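Local coordinates for protein trichothecene 3-O-acetyltransferase (Gibberella zeae, PDB 2RKV) that transfers an acetyl group from acetyl coenzyme A to the 3-hydroxyl of trichothecene mycotoxins such as T-2 and deoxynivalenol, as a member of the BAHD acyltransferase superfamily, at residues Val167-Ser172 against Ser302-Gly307; Lys257-Asp262 against Ala329-Leu334; Arg275-Arg280 against Val408-Tyr413. All blocks are in the same frame, centred on the assembly; numbering follows the deposited sequence.

Contact 1. Residues Val167-Ser172 against Ser302-Gly307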
loop_
_atom_site.group_PDB
_atom_site.type_symbol
_atom_site.label_atom_id
_atom_site.label_comp_id
_atom_site.label_asym_id
_atom_site.label_seq_id
_atom_site.Cartn_x
_atom_site.Cartn_y
_atom_site.Cartn_z
ATOM N N VAL A 167 10.399 -1.070 8.547
ATOM C CA VAL A 167 11.430 -2.086 8.278
ATOM C C VAL A 167 12.510 -1.525 7.339
ATOM O O VAL A 167 13.726 -1.647 7.609
ATOM C CB VAL A 167 10.783 -3.381 7.712
ATOM C CG1 VAL A 167 11.841 -4.375 7.206
ATOM C CG2 VAL A 167 9.923 -4.053 8.804
ATOM N N ILE A 168 12.067 -0.892 6.253
ATOM C CA ILE A 168 12.983 -0.323 5.252
ATOM C C ILE A 168 13.859 0.790 5.857
ATOM O O ILE A 168 15.063 0.851 5.599
ATOM C CB ILE A 168 12.231 0.158 3.987
ATOM C CG1 ILE A 168 11.497 -1.022 3.337
ATOM C CG2 ILE A 168 13.204 0.814 2.992
ATOM C CD1 ILE A 168 10.561 -0.634 2.197
ATOM N N ARG A 169 13.243 1.638 6.679
ATOM C CA ARG A 169 13.947 2.705 7.384
ATOM C C ARG A 169 15.109 2.144 8.210
ATOM O O ARG A 169 16.221 2.680 8.180
ATOM C CB ARG A 169 12.962 3.466 8.279
ATOM C CG ARG A 169 13.558 4.564 9.146
ATOM C CD ARG A 169 12.485 5.586 9.532
ATOM N NE ARG A 169 11.370 4.996 10.277
ATOM C CZ ARG A 169 10.132 4.833 9.804
ATOM N NH1 ARG A 169 9.195 4.300 10.579
ATOM N NH2 ARG A 169 9.818 5.202 8.567
ATOM N N LEU A 170 14.844 1.071 8.955
ATOM C CA LEU A 170 15.888 0.445 9.770
ATOM C C LEU A 170 16.917 -0.261 8.896
ATOM O O LEU A 170 18.112 -0.289 9.221
ATOM C CB LEU A 170 15.295 -0.524 10.791
ATOM C CG LEU A 170 14.459 0.108 11.917
ATOM C CD1 LEU A 170 14.227 -0.917 13.022
ATOM C CD2 LEU A 170 15.152 1.357 12.497
ATOM N N LEU A 171 16.471 -0.827 7.776
ATOM C CA LEU A 171 17.434 -1.403 6.843
ATOM C C LEU A 171 18.397 -0.305 6.366
ATOM O O LEU A 171 19.609 -0.539 6.276
ATOM C CB LEU A 171 16.743 -2.090 5.664
ATOM C CG LEU A 171 17.647 -2.535 4.504
ATOM C CD1 LEU A 171 18.758 -3.493 4.981
ATOM C CD2 LEU A 171 16.808 -3.167 3.391
ATOM N N SER A 172 17.878 0.896 6.085
ATOM C CA SER A 172 18.761 1.990 5.669
ATOM C C SER A 172 19.801 2.310 6.751
ATOM O O SER A 172 20.990 2.447 6.453
ATOM C CB SER A 172 17.977 3.246 5.278
ATOM O OG SER A 172 18.853 4.197 4.680
ATOM N N SER A 302 3.097 2.719 18.333
ATOM C CA SER A 302 4.191 3.453 17.699
ATOM C C SER A 302 4.127 3.387 16.174
ATOM O O SER A 302 3.816 2.344 15.608
ATOM C CB SER A 302 5.522 2.866 18.166
ATOM O OG SER A 302 6.600 3.360 17.404
ATOM N N ASN A 303 4.444 4.502 15.522
ATOM C CA ASN A 303 4.608 4.541 14.069
ATOM C C ASN A 303 5.685 3.554 13.595
ATOM O O ASN A 303 5.723 3.164 12.422
ATOM C CB ASN A 303 4.970 5.959 13.622
ATOM C CG ASN A 303 4.992 6.108 12.115
ATOM O OD1 ASN A 303 3.974 5.900 11.441
ATOM N ND2 ASN A 303 6.145 6.471 11.575
ATOM N N ASN A 304 6.561 3.156 14.518
ATOM C CA ASN A 304 7.632 2.220 14.196
ATOM C C ASN A 304 7.237 0.749 14.317
ATOM O O ASN A 304 8.062 -0.131 14.069
ATOM C CB ASN A 304 8.889 2.521 15.024
ATOM C CG ASN A 304 9.540 3.828 14.628
ATOM O OD1 ASN A 304 9.498 4.225 13.459
ATOM N ND2 ASN A 304 10.129 4.522 15.603
ATOM N N TYR A 305 5.988 0.474 14.699
ATOM C CA TYR A 305 5.512 -0.912 14.756
ATOM C C TYR A 305 5.469 -1.485 13.335
ATOM O O TYR A 305 4.805 -0.924 12.463
ATOM C CB TYR A 305 4.136 -0.994 15.406
ATOM C CG TYR A 305 3.556 -2.384 15.416
ATOM C CD1 TYR A 305 4.174 -3.394 16.147
ATOM C CD2 TYR A 305 2.389 -2.687 14.705
ATOM C CE1 TYR A 305 3.664 -4.670 16.171
ATOM C CE2 TYR A 305 1.859 -3.976 14.727
ATOM C CZ TYR A 305 2.498 -4.956 15.473
ATOM O OH TYR A 305 2.003 -6.239 15.508
ATOM N N PRO A 306 6.222 -2.572 13.090
ATOM C CA PRO A 306 6.413 -3.060 11.723
ATOM C C PRO A 306 5.333 -4.002 11.190
ATOM O O PRO A 306 5.467 -4.518 10.071
ATOM C CB PRO A 306 7.731 -3.821 11.822
ATOM C CG PRO A 306 7.657 -4.442 13.207
ATOM C CD PRO A 306 6.994 -3.367 14.073
ATOM N N GLY A 307 4.276 -4.221 11.962
ATOM C CA GLY A 307 3.290 -5.240 11.600
ATOM C C GLY A 307 2.195 -4.750 10.674
ATOM O O GLY A 307 2.397 -3.824 9.862
HETATM O O HOH W 1 6.502 3.531 9.877
HETATM O O HOH W 2 12.517 4.453 12.908
#

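Contact 2. Residues Lys257-Asp262 against Ala329-Leu334. With COA (coenzyme A), chain B.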
loop_
_atom_site.group_PDB
_atom_site.type_symbol
_atom_site.label_atom_id
_atom_site.label_comp_id
_atom_site.label_asym_id
_atom_site.label_seq_id
_atom_site.Cartn_x
_atom_site.Cartn_y
_atom_site.Cartn_z
ATOM N N LYS A 257 -15.037 20.537 10.572
ATOM C CA LYS A 257 -14.186 21.701 10.863
ATOM C C LYS A 257 -13.098 21.926 9.813
ATOM O O LYS A 257 -12.792 23.068 9.461
ATOM C CB LYS A 257 -13.519 21.547 12.238
ATOM C CG LYS A 257 -14.466 21.557 13.433
ATOM C CD LYS A 257 -14.845 22.971 13.825
ATOM C CE LYS A 257 -15.626 22.986 15.122
ATOM N NZ LYS A 257 -16.047 24.361 15.439
ATOM N N PHE A 258 -12.497 20.834 9.343
ATOM C CA PHE A 258 -11.404 20.906 8.377
ATOM C C PHE A 258 -11.290 19.578 7.646
ATOM O O PHE A 258 -11.776 18.551 8.132
ATOM C CB PHE A 258 -10.072 21.229 9.079
ATOM C CG PHE A 258 -9.592 20.139 10.004
ATOM C CD1 PHE A 258 -8.848 19.069 9.510
ATOM C CD2 PHE A 258 -9.904 20.177 11.365
ATOM C CE1 PHE A 258 -8.414 18.043 10.363
ATOM C CE2 PHE A 258 -9.476 19.170 12.222
ATOM C CZ PHE A 258 -8.724 18.098 11.720
ATOM N N VAL A 259 -10.670 19.616 6.473
ATOM C CA VAL A 259 -10.246 18.385 5.804
ATOM C C VAL A 259 -8.762 18.498 5.468
ATOM O O VAL A 259 -8.181 19.571 5.589
ATOM C CB VAL A 259 -11.076 18.078 4.531
ATOM C CG1 VAL A 259 -12.527 17.771 4.903
ATOM C CG2 VAL A 259 -10.959 19.211 3.485
ATOM N N SER A 260 -8.157 17.385 5.060
ATOM C CA SER A 260 -6.741 17.362 4.710
ATOM C C SER A 260 -6.520 17.401 3.200
ATOM O O SER A 260 -7.447 17.181 2.395
ATOM C CB SER A 260 -6.100 16.084 5.251
ATOM O OG SER A 260 -6.615 14.940 4.593
ATOM N N THR A 261 -5.265 17.647 2.826
ATOM C CA THR A 261 -4.823 17.532 1.443
ATOM C C THR A 261 -5.195 16.148 0.894
ATOM O O THR A 261 -5.769 16.032 -0.193
ATOM C CB THR A 261 -3.288 17.770 1.350
ATOM O OG1 THR A 261 -2.984 19.095 1.810
ATOM C CG2 THR A 261 -2.801 17.633 -0.078
ATOM N N ASP A 262 -4.873 15.109 1.667
ATOM C CA ASP A 262 -5.174 13.728 1.299
ATOM C C ASP A 262 -6.685 13.508 1.109
ATOM O O ASP A 262 -7.110 12.888 0.132
ATOM C CB ASP A 262 -4.602 12.783 2.358
ATOM C CG ASP A 262 -4.492 11.355 1.878
ATOM O OD1 ASP A 262 -5.550 10.728 1.616
ATOM O OD2 ASP A 262 -3.332 10.872 1.776
ATOM N N ALA A 329 -18.181 18.689 0.092
ATOM C CA ALA A 329 -19.185 17.715 0.514
ATOM C C ALA A 329 -18.590 16.304 0.477
ATOM O O ALA A 329 -18.766 15.532 1.413
ATOM C CB ALA A 329 -20.437 17.795 -0.363
ATOM N N THR A 330 -17.850 15.998 -0.592
ATOM C CA THR A 330 -17.270 14.661 -0.757
ATOM C C THR A 330 -16.127 14.445 0.241
ATOM O O THR A 330 -16.027 13.380 0.870
ATOM C CB THR A 330 -16.796 14.425 -2.194
ATOM O OG1 THR A 330 -17.856 14.763 -3.107
ATOM C CG2 THR A 330 -16.420 12.968 -2.378
ATOM N N ALA A 331 -15.290 15.466 0.410
ATOM C CA ALA A 331 -14.163 15.376 1.347
ATOM C C ALA A 331 -14.664 15.225 2.781
ATOM O O ALA A 331 -14.078 14.488 3.582
ATOM C CB ALA A 331 -13.246 16.587 1.217
ATOM N N SER A 332 -15.769 15.907 3.095
ATOM C CA SER A 332 -16.417 15.779 4.396
ATOM C C SER A 332 -16.846 14.340 4.709
ATOM O O SER A 332 -16.708 13.887 5.851
ATOM C CB SER A 332 -17.604 16.744 4.504
ATOM O OG SER A 332 -17.143 18.086 4.524
ATOM N N ARG A 333 -17.359 13.622 3.703
ATOM C CA ARG A 333 -17.704 12.201 3.874
ATOM C C ARG A 333 -16.498 11.426 4.383
ATOM O O ARG A 333 -16.613 10.612 5.293
ATOM C CB ARG A 333 -18.157 11.562 2.564
ATOM C CG ARG A 333 -19.439 12.133 1.983
ATOM C CD ARG A 333 -19.695 11.577 0.596
ATOM N NE ARG A 333 -20.870 12.203 -0.022
ATOM C CZ ARG A 333 -22.125 11.772 0.132
ATOM N NH1 ARG A 333 -22.400 10.716 0.886
ATOM N NH2 ARG A 333 -23.114 12.414 -0.474
ATOM N N LEU A 334 -15.347 11.668 3.763
ATOM C CA LEU A 334 -14.140 10.923 4.112
ATOM C C LEU A 334 -13.663 11.258 5.522
ATOM O O LEU A 334 -13.445 10.366 6.339
ATOM C CB LEU A 334 -13.038 11.148 3.075
ATOM C CG LEU A 334 -13.428 10.798 1.631
ATOM C CD1 LEU A 334 -12.261 11.031 0.681
ATOM C CD2 LEU A 334 -13.960 9.368 1.498
HETATM N N1A COA B . -7.084 22.711 11.659
HETATM C C2A COA B . -6.893 22.530 10.305
HETATM N N3A COA B . -6.321 21.365 9.831
HETATM C C4A COA B . -5.952 20.401 10.715
HETATM C C5A COA B . -6.142 20.566 12.089
HETATM C C6A COA B . -6.715 21.741 12.570
HETATM N N6A COA B . -6.658 22.023 13.875
HETATM N N7A COA B . -5.687 19.452 12.716
HETATM C C8A COA B . -5.216 18.594 11.778
HETATM N N9A COA B . -5.376 19.171 10.539
HETATM C C1B COA B . -4.960 18.616 9.243
HETATM C C2B COA B . -3.451 18.676 9.130
HETATM O O2B COA B . -3.018 19.957 8.773
HETATM C C3B COA B . -3.209 17.647 8.053
HETATM O O3B COA B . -3.609 18.172 6.823
HETATM P P3B COA B . -2.546 18.502 5.686
HETATM O O7A COA B . -1.772 17.236 5.389
HETATM O O8A COA B . -1.660 19.587 6.243
HETATM O O9A COA B . -3.300 18.998 4.484
HETATM C C4B COA B . -4.266 16.614 8.333
HETATM O O4B COA B . -5.276 17.241 9.113
HETATM C C5B COA B . -3.676 15.423 9.046
HETATM O O5B COA B . -4.736 14.524 8.978
HETATM P P1A COA B . -4.500 12.964 9.176
HETATM O O1A COA B . -3.527 12.712 10.325
HETATM O O2A COA B . -5.842 12.291 9.351
HETATM O O3A COA B . -3.678 12.476 7.895
HETATM P P2A COA B . -4.076 12.639 6.361
HETATM O O4A COA B . -2.876 13.197 5.632
HETATM O O5A COA B . -5.367 13.377 6.149
HETATM O O6A COA B . -4.297 11.125 5.914
HETATM C CBP COA B . -5.105 8.903 6.138
HETATM C CCP COA B . -5.430 10.384 6.326
HETATM C CDP COA B . -4.798 8.637 4.662
HETATM C CEP COA B . -6.327 8.069 6.514
HETATM C CAP COA B . -3.896 8.586 7.031
HETATM O OAP COA B . -4.191 8.829 8.392
HETATM C C9P COA B . -3.466 7.162 6.909
HETATM O O9P COA B . -4.042 6.208 7.754
HETATM N N8P COA B . -2.547 6.914 5.986
HETATM C C7P COA B . -2.056 5.588 5.708
HETATM C C6P COA B . -3.064 4.811 4.873
HETATM C C5P COA B . -2.445 3.471 4.609
HETATM O O5P COA B . -1.949 2.821 5.554
HETATM N N4P COA B . -2.460 3.059 3.348
#

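Contact 3. Residues Arg275-Arg280 against Val408-Tyr413. With ZBA (12,13-Epoxytrichothec-9-ene-3,4,8,15-tetrol-4,15-diacetate-8-isovalerate), chain D.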
loop_
_atom_site.group_PDB
_atom_site.type_symbol
_atom_site.label_atom_id
_atom_site.label_comp_id
_atom_site.label_asym_id
_atom_site.label_seq_id
_atom_site.Cartn_x
_atom_site.Cartn_y
_atom_site.Cartn_z
ATOM N N ARG A 275 -18.134 10.848 -12.087
ATOM C CA ARG A 275 -18.495 11.658 -13.256
ATOM C C ARG A 275 -18.324 10.894 -14.579
ATOM O O ARG A 275 -19.271 10.810 -15.363
ATOM C CB ARG A 275 -17.698 12.967 -13.284
ATOM C CG ARG A 275 -17.980 13.849 -14.513
ATOM C CD ARG A 275 -17.332 15.233 -14.398
ATOM N NE ARG A 275 -15.867 15.167 -14.370
ATOM C CZ ARG A 275 -15.127 15.281 -13.267
ATOM N NH1 ARG A 275 -13.800 15.200 -13.346
ATOM N NH2 ARG A 275 -15.704 15.466 -12.083
ATOM N N VAL A 276 -17.137 10.332 -14.831
ATOM C CA VAL A 276 -16.928 9.606 -16.100
ATOM C C VAL A 276 -17.782 8.337 -16.184
ATOM O O VAL A 276 -18.203 7.939 -17.274
ATOM C CB VAL A 276 -15.432 9.302 -16.431
ATOM C CG1 VAL A 276 -14.596 10.582 -16.404
ATOM C CG2 VAL A 276 -14.866 8.254 -15.494
ATOM N N ARG A 277 -18.049 7.720 -15.034
ATOM C CA ARG A 277 -18.861 6.509 -14.989
ATOM C C ARG A 277 -20.327 6.766 -15.360
ATOM O O ARG A 277 -21.023 5.845 -15.781
ATOM C CB ARG A 277 -18.737 5.805 -13.636
ATOM C CG ARG A 277 -17.418 5.049 -13.521
ATOM C CD ARG A 277 -17.075 4.628 -12.111
ATOM N NE ARG A 277 -15.882 3.780 -12.138
ATOM C CZ ARG A 277 -15.282 3.269 -11.068
ATOM N NH1 ARG A 277 -15.736 3.527 -9.844
ATOM N NH2 ARG A 277 -14.212 2.501 -11.233
ATOM N N LEU A 278 -20.774 8.013 -15.204
ATOM C CA LEU A 278 -22.119 8.419 -15.623
ATOM C C LEU A 278 -22.353 8.168 -17.108
ATOM O O LEU A 278 -23.502 8.039 -17.549
ATOM C CB LEU A 278 -22.357 9.900 -15.322
ATOM C CG LEU A 278 -22.663 10.287 -13.875
ATOM C CD1 LEU A 278 -22.546 11.795 -13.721
ATOM C CD2 LEU A 278 -24.047 9.796 -13.445
ATOM N N GLU A 279 -21.265 8.106 -17.872
ATOM C CA GLU A 279 -21.337 7.832 -19.308
ATOM C C GLU A 279 -21.666 6.373 -19.633
ATOM O O GLU A 279 -22.007 6.056 -20.774
ATOM C CB GLU A 279 -20.050 8.273 -20.012
ATOM C CG GLU A 279 -19.740 9.762 -19.882
ATOM C CD GLU A 279 -20.892 10.655 -20.336
ATOM O OE1 GLU A 279 -21.414 10.441 -21.452
ATOM O OE2 GLU A 279 -21.274 11.572 -19.575
ATOM N N ARG A 280 -21.587 5.490 -18.638
ATOM C CA ARG A 280 -21.895 4.070 -18.858
ATOM C C ARG A 280 -22.912 3.458 -17.899
ATOM O O ARG A 280 -23.444 2.381 -18.170
ATOM C CB ARG A 280 -20.622 3.218 -18.929
ATOM C CG ARG A 280 -19.781 3.225 -17.672
ATOM C CD ARG A 280 -18.667 2.195 -17.773
ATOM N NE ARG A 280 -17.839 2.189 -16.565
ATOM C CZ ARG A 280 -18.079 1.449 -15.485
ATOM N NH1 ARG A 280 -19.124 0.633 -15.444
ATOM N NH2 ARG A 280 -17.265 1.522 -14.437
ATOM N N VAL A 408 -6.362 -4.234 -11.573
ATOM C CA VAL A 408 -7.369 -4.604 -10.591
ATOM C C VAL A 408 -8.347 -3.440 -10.563
ATOM O O VAL A 408 -8.048 -2.387 -9.986
ATOM C CB VAL A 408 -6.756 -4.809 -9.178
ATOM C CG1 VAL A 408 -7.838 -5.162 -8.161
ATOM C CG2 VAL A 408 -5.667 -5.884 -9.202
ATOM N N GLU A 409 -9.499 -3.616 -11.208
ATOM C CA GLU A 409 -10.410 -2.486 -11.417
ATOM C C GLU A 409 -10.755 -1.763 -10.120
ATOM O O GLU A 409 -11.156 -2.393 -9.137
ATOM C CB GLU A 409 -11.693 -2.918 -12.132
ATOM C CG GLU A 409 -12.490 -1.716 -12.630
ATOM C CD GLU A 409 -13.818 -2.078 -13.255
ATOM O OE1 GLU A 409 -14.172 -3.279 -13.292
ATOM O OE2 GLU A 409 -14.508 -1.144 -13.705
ATOM N N SER A 410 -10.569 -0.441 -10.143
ATOM C CA SER A 410 -10.930 0.471 -9.049
ATOM C C SER A 410 -9.936 0.511 -7.880
ATOM O O SER A 410 -10.126 1.269 -6.915
ATOM C CB SER A 410 -12.355 0.206 -8.553
ATOM O OG SER A 410 -13.272 0.443 -9.609
ATOM N N LEU A 411 -8.887 -0.303 -7.969
ATOM C CA LEU A 411 -7.797 -0.237 -6.994
ATOM C C LEU A 411 -6.928 0.990 -7.270
ATOM O O LEU A 411 -6.592 1.285 -8.425
ATOM C CB LEU A 411 -6.947 -1.511 -7.044
ATOM C CG LEU A 411 -5.821 -1.658 -6.015
ATOM C CD1 LEU A 411 -6.355 -1.592 -4.584
ATOM C CD2 LEU A 411 -5.093 -2.981 -6.272
ATOM N N MET A 412 -6.547 1.706 -6.208
ATOM C CA MET A 412 -5.766 2.925 -6.373
ATOM C C MET A 412 -4.786 3.120 -5.225
ATOM O O MET A 412 -5.048 2.678 -4.108
ATOM C CB MET A 412 -6.677 4.150 -6.460
ATOM C CG MET A 412 -7.769 4.035 -7.489
ATOM S SD MET A 412 -8.784 5.521 -7.515
ATOM C CE MET A 412 -9.980 5.004 -8.750
ATOM N N TYR A 413 -3.663 3.772 -5.524
ATOM C CA TYR A 413 -2.666 4.150 -4.513
ATOM C C TYR A 413 -2.237 5.604 -4.650
ATOM O O TYR A 413 -2.235 6.162 -5.756
ATOM C CB TYR A 413 -1.406 3.278 -4.633
ATOM C CG TYR A 413 -1.678 1.809 -4.442
ATOM C CD1 TYR A 413 -1.903 0.972 -5.536
ATOM C CD2 TYR A 413 -1.728 1.256 -3.164
ATOM C CE1 TYR A 413 -2.179 -0.390 -5.359
ATOM C CE2 TYR A 413 -2.000 -0.099 -2.976
ATOM C CZ TYR A 413 -2.219 -0.917 -4.079
ATOM O OH TYR A 413 -2.495 -2.258 -3.882
HETATM O O18 ZBA D . -7.732 -6.041 -4.156
HETATM C C44 ZBA D . -7.033 -6.846 -3.692
HETATM C C45 ZBA D . -7.244 -8.316 -3.724
HETATM C C46 ZBA D . -6.366 -8.966 -4.689
HETATM C C48 ZBA D . -6.596 -8.445 -6.013
HETATM C C47 ZBA D . -6.545 -10.438 -4.903
HETATM O O17 ZBA D . -5.892 -6.504 -3.084
HETATM C C31 ZBA D . -5.390 -5.160 -3.138
HETATM C C30 ZBA D . -5.986 -4.296 -2.077
HETATM C C32 ZBA D . -3.914 -5.287 -3.084
HETATM C C39 ZBA D . -3.314 -6.040 -4.249
HETATM C C33 ZBA D . -3.223 -4.818 -2.091
HETATM C C34 ZBA D . -3.798 -4.090 -0.937
HETATM O O10 ZBA D . -3.603 -2.697 -1.254
HETATM C C29 ZBA D . -5.301 -4.340 -0.711
HETATM C C38 ZBA D . -5.467 -5.728 -0.102
HETATM O O12 ZBA D . -6.738 -6.266 -0.431
HETATM C C40 ZBA D . -7.429 -6.987 0.435
HETATM C C41 ZBA D . -8.725 -7.449 -0.188
HETATM O O13 ZBA D . -7.143 -7.230 1.508
HETATM C C28 ZBA D . -5.868 -3.240 0.281
HETATM C C37 ZBA D . -7.329 -3.478 0.713
HETATM C C35 ZBA D . -5.651 -1.890 -0.391
HETATM C C25 ZBA D . -4.172 -1.769 -0.378
HETATM C C36 ZBA D . -6.589 -1.066 -1.099
HETATM O O11 ZBA D . -6.330 -0.807 0.260
HETATM C C27 ZBA D . -4.896 -3.071 1.496
HETATM C C26 ZBA D . -3.857 -2.056 1.056
HETATM O O16 ZBA D . -2.542 -2.500 1.242
HETATM O O14 ZBA D . -5.677 -2.472 2.535
HETATM C C42 ZBA D . -5.466 -2.582 3.841
HETATM O O15 ZBA D . -6.159 -2.053 4.648
HETATM C C43 ZBA D . -4.287 -3.359 4.121
HETATM O O HOH W 3 -13.168 1.358 -13.882
#

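Contact 1. Residues Val167-Ser172 against Ser302-Gly307
Arg169, on the helix 161-176 of the N-terminal half of this BAHD fold, reaches across to Asn304 in the type I beta turn Ser302-Tyr305, which belongs to the loop ahead of strand 310-318. The polar part of the contact centres on the Arg169 guanidinium. NH1 donates to Asn304 OD1 over 2.9 Å, nearly in line with the amide C=O and tilted 16° from the guanidinium plane. Arginine suits the site because its long chain reaches the turn, the bend at chi3 (60°) turns the guanidinium edge to Asn304 OD1, and several N-H groups remain to be used: NH2 is held by Asp165 and Tyr388. Asn304 in turn is fixed through ND2 by Glu183, which also bonds Ser302 OG.

The turn carries its own brace, an ST turn in which Asn304 N donates to Ser302 OG at 2.9 Å. Apolar contact is confined to one pair, Val167 CG2 against Pro306 CB at 3.7 Å, where two compact, rigid side chains cross at about a right angle.

Water completes the join in the guanidinium plane. One molecule accepts from Arg169 NE; another accepts from Arg169 NH1 at 2.9 Å and donates to Asn303 O at 2.7 Å.

Contact 2. Residues Lys257-Asp262 against Ala329-Leu334
With chi1 at -66°, Val259 sets CG1 anti to its carbonyl carbon and turns that methyl onto Ala331, while the neighbouring Phe258, at chi1 66°, carries its ring the other way, to coenzyme A. The loop 257-260 of this BAHD acyltransferase thus separates a packed helix from the cofactor, just before helix 261-277 begins with Ser260 as its N-cap residue.

On the protein side the contact is small and purely van der Waals. Val259 CG1 lies 3.9 Å from Ala331 CB and equally near Ala331 O, and CG2 rests a little farther from the same CB. A branched valine presents two methyls to the single methyl of Ala331, and alanine lets the helix 327-335 come close to the loop. Leu252 and Ala248 also touch the valine. Beside it Ser332 contributes mainly backbone, its hydroxyl being engaged by Gly328 O and Asp253 N.

On the cofactor side the Phe258 ring lies with one face against the adenine, whose C4A sits 3.3 Å above the ring plane and offset toward the rim, a good match for a flat apolar side chain. The next residues grip phosphates. Ser260 OG donates to O5A of the pyrophosphate and also accepts from Asp263 N, so a small hydroxyl serves both as helix cap and as ligand hook. The helix N-terminus would probably favour the negative charge gathered here, helped by Lys245 and Arg335. Asp262 is tied to Arg291 and Ser379. At the 3'-phosphate, O9A receives two bonds from Thr261, one from the backbone N at 2.9 Å and one from OG1 at 2.7 Å.

Contact 3. Residues Arg275-Arg280 against Val408-Tyr413
Arg277 and Ser410 make the direct hydrogen bond of this contact: NH2 donates to OG over 2.8 Å, with an N-H...O angle of 143° and the oxygen tilted 22° from the guanidinium plane. Extended from CG to NE, the arginine spans the 11.6 Å between Arg277 CA and Ser410 CA, a distance that suits so long a side chain. Its other nitrogens are used as well, NE by Asp433 and NH1 by Ser374 O. Serine fits opposite because its short hydroxyl can accept from the arginine while it is also hydrogen-bonded to Pro371 O, keeping this buried oxygen in a polar setting.

These bonds join the end region of helix 261-277 to the type II beta turn Val408-Leu411, which leads into strand 411-414 of the mixed C-terminal sheet of the BAHD fold. Ser410 holds the third position of that turn with a positive phi of 79°.

Charge pairing is looser. Glu409 OE2 and Arg280 NH2 approach from opposite directions in a long salt bridge of 3.9 Å, the oxygen well out of the guanidinium plane, so the attraction is electrostatic without a directed N-H. Each has a stronger partner: Arg430 for Glu409, Asp433 for Arg280. Arg277 NH2 and Glu409 OE2 are too far apart for a salt bridge, and one water links them, accepting from NH2 and donating to OE2 at 2.8 Å.

Beyond the turn the strand faces the bound T-2 toxin. Leu411 CD1 packs 3.5 Å from its C36, and Tyr413 OH donates to the toxin's O10 at 2.9 Å, the ligand oxygen lying at the ring edge.

In the fold
Contacts 2 and 3 share helix 261-277: its start takes part in holding coenzyme A in contact 2, and its far end region ties to the turn that leads into the toxin-binding strand in contact 3. Their centres are about 20 Å apart and their nearest atoms about 8 Å. Contact 1 lies on the other side of the chain's centre from contact 3, about 33 Å away between centres, and about 29 Å from contact 2. None of its residues belongs to the coenzyme A or toxin pocket, although the side chain of Asn303 is about 8 Å from coenzyme A. The T-2 toxin bound by Tyr413 of contact 3 is also hydrogen-bonded to His156.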